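Local coordinates for protein C-X-C motif chemokine 13 (Homo sapiens, PDB 7JNY) that attracts B lymphocytes as a secreted CXC chemokine by binding the receptor CXCR5, at residues Pro58-Glu61 / Trp62-Arg65. Residues are numbered along the deposited sequence; the frame is centred on the assembly and turned at random.
Sequences PQAE and WIQR
A60, the N-cap residue of the C-terminal helix 61-72 that packs on the beta sheet of the chemokine fold, rests its CB against both W62 and I63 as the chain turns from the loop after strand 53-56 into the first helical turn. A60 CB lies 3.9 Å from W62 CD1, oblique to the indole, and 4.0 Å from I63 CG2. With CG between its own N and carbonyl carbon (chi1 76°), W62 turns its indole back alongside the preceding loop, CD1 near A60 CB, and sets the centre of one face under I63 CB, 4.1 Å from the plane. Beyond this turn the indole meets F21 edge-to-face, while P58 and I63 both touch I44 of strand 43-48, joining the helix start to the sheet. A60 O accepts a nearly straight bond from Q64 N (3.1 Å) and a weak, bent one from I63 N. R65 N closes the next turn on E61 O at 2.9 Å. On the outer side, Q64 has CG anti to its carbonyl carbon (chi1 -63°) and an extended chain, which carries its amide back over the incoming loop; NE2 makes a weak bond to P58 O at 3.5 Å. E61 and R65 extend alongside each other, their carboxylate and guanidinium planes only 8° apart. The opposite charges probably attract, yet E61 OE2 stays 4.1 Å from R65 NH1, too far for a salt bridge.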
ATOM      1  N   PRO A  58       6.763   2.911  -2.891  1.00 30.49           N
ATOM      2  CA  PRO A  58       5.863   2.414  -3.942  1.00 38.97           C
ATOM      3  C   PRO A  58       6.578   1.852  -5.166  1.00 30.40           C
ATOM      4  O   PRO A  58       5.917   1.242  -6.012  1.00 41.16           O
ATOM      5  CB  PRO A  58       5.013   3.644  -4.309  1.00 36.38           C
ATOM      6  CG  PRO A  58       5.724   4.843  -3.732  1.00 43.10           C
ATOM      7  CD  PRO A  58       6.717   4.383  -2.715  1.00 35.68           C
ATOM      8  N   GLN A  59       7.882   2.031  -5.297  1.00 33.54           N
ATOM      9  CA  GLN A  59       8.647   1.457  -6.404  1.00 42.27           C
ATOM     10  C   GLN A  59       9.350   0.158  -6.015  1.00 36.98           C
ATOM     11  O   GLN A  59      10.043  -0.431  -6.844  1.00 42.71           O
ATOM     12  CB  GLN A  59       9.648   2.495  -6.945  1.00 50.24           C
ATOM     13  CG  GLN A  59       8.969   3.823  -7.379  1.00 52.35           C
ATOM     14  CD  GLN A  59       9.971   4.895  -7.815  1.00 87.25           C
ATOM     15  OE1 GLN A  59      10.977   4.605  -8.455  1.00 69.89           O
ATOM     16  NE2 GLN A  59       9.667   6.154  -7.487  1.00 83.81           N
ATOM     17  N   ALA A  60       9.157  -0.317  -4.788  1.00 31.47           N
ATOM     18  CA  ALA A  60       9.749  -1.578  -4.371  1.00 35.28           C
ATOM     19  C   ALA A  60       9.121  -2.703  -5.183  1.00 33.07           C
ATOM     20  O   ALA A  60       7.897  -2.717  -5.426  1.00 29.72           O
ATOM     21  CB  ALA A  60       9.545  -1.809  -2.877  1.00 34.83           C
ATOM     22  N   GLU A  61       9.971  -3.618  -5.667  1.00 31.27           N
ATOM     23  CA  GLU A  61       9.446  -4.663  -6.532  1.00 31.48           C
ATOM     24  C   GLU A  61       8.343  -5.430  -5.832  1.00 32.54           C
ATOM     25  O   GLU A  61       7.305  -5.727  -6.435  1.00 29.20           O
ATOM     26  CB  GLU A  61      10.553  -5.622  -6.976  1.00 37.02           C
ATOM     27  CG  GLU A  61      10.144  -6.534  -8.143  1.00 49.64           C
ATOM     28  CD  GLU A  61      11.333  -7.054  -8.960  1.00 63.86           C
ATOM     29  OE1 GLU A  61      12.489  -6.700  -8.640  1.00 63.05           O
ATOM     30  OE2 GLU A  61      11.108  -7.847  -9.904  1.00 62.71           O
ATOM     31  N   TRP A  62       8.546  -5.751  -4.552  1.00 30.02           N
ATOM     32  CA  TRP A  62       7.617  -6.656  -3.876  1.00 34.27           C
ATOM     33  C   TRP A  62       6.250  -6.018  -3.724  1.00 30.52           C
ATOM     34  O   TRP A  62       5.230  -6.715  -3.786  1.00 29.49           O
ATOM     35  CB  TRP A  62       8.188  -7.091  -2.528  1.00 28.71           C
ATOM     36  CG  TRP A  62       8.132  -6.084  -1.439  1.00 28.07           C
ATOM     37  CD1 TRP A  62       9.145  -5.266  -1.026  1.00 35.55           C
ATOM     38  CD2 TRP A  62       7.008  -5.774  -0.604  1.00 29.31           C
ATOM     39  NE1 TRP A  62       8.727  -4.479   0.017  1.00 31.40           N
ATOM     40  CE2 TRP A  62       7.417  -4.767   0.291  1.00 27.47           C
ATOM     41  CE3 TRP A  62       5.703  -6.248  -0.524  1.00 31.61           C
ATOM     42  CZ2 TRP A  62       6.559  -4.231   1.242  1.00 31.34           C
ATOM     43  CZ3 TRP A  62       4.851  -5.713   0.416  1.00 31.31           C
ATOM     44  CH2 TRP A  62       5.280  -4.715   1.291  1.00 27.23           C
ATOM     45  N   ILE A  63       6.200  -4.702  -3.582  1.00 26.21           N
ATOM     46  CA  ILE A  63       4.892  -4.092  -3.447  1.00 25.00           C
ATOM     47  C   ILE A  63       4.227  -3.988  -4.814  1.00 25.01           C
ATOM     48  O   ILE A  63       3.021  -4.186  -4.926  1.00 24.12           O
ATOM     49  CB  ILE A  63       4.981  -2.730  -2.727  1.00 28.51           C
ATOM     50  CG1 ILE A  63       3.561  -2.280  -2.432  1.00 32.08           C
ATOM     51  CG2 ILE A  63       5.659  -1.701  -3.598  1.00 34.32           C
ATOM     52  CD1 ILE A  63       3.086  -2.655  -1.041  1.00 42.88           C
ATOM     53  N   GLN A  64       4.994  -3.742  -5.871  1.00 26.38           N
ATOM     54  CA  GLN A  64       4.425  -3.730  -7.211  1.00 26.96           C
ATOM     55  C   GLN A  64       3.834  -5.089  -7.574  1.00 26.61           C
ATOM     56  O   GLN A  64       2.726  -5.179  -8.109  1.00 26.15           O
ATOM     57  CB  GLN A  64       5.503  -3.332  -8.205  1.00 29.02           C
ATOM     58  CG  GLN A  64       6.002  -1.920  -7.949  1.00 43.95           C
ATOM     59  CD  GLN A  64       6.531  -1.262  -9.189  1.00 57.94           C
ATOM     60  OE1 GLN A  64       6.995  -1.932 -10.108  1.00 70.82           O
ATOM     61  NE2 GLN A  64       6.478   0.065  -9.223  1.00 66.29           N
ATOM     62  N   ARG A  65       4.570  -6.158  -7.291  1.00 30.59           N
ATOM     63  CA  ARG A  65       4.070  -7.500  -7.589  1.00 28.44           C
ATOM     64  C   ARG A  65       2.806  -7.770  -6.795  1.00 25.41           C
ATOM     65  O   ARG A  65       1.814  -8.271  -7.336  1.00 25.11           O
ATOM     66  CB  ARG A  65       5.140  -8.514  -7.277  1.00 28.73           C
ATOM     67  CG  ARG A  65       6.380  -8.279  -8.118  1.00 30.91           C
ATOM     68  CD  ARG A  65       7.308  -9.446  -8.064  1.00 37.27           C
ATOM     69  NE  ARG A  65       6.710 -10.482  -8.888  1.00 63.42           N
ATOM     70  CZ  ARG A  65       7.387 -11.273  -9.702  1.00 72.36           C
ATOM     71  NH1 ARG A  65       8.708 -11.205  -9.787  1.00 70.43           N
ATOM     72  NH2 ARG A  65       6.720 -12.134 -10.465  1.00 61.37           N
TER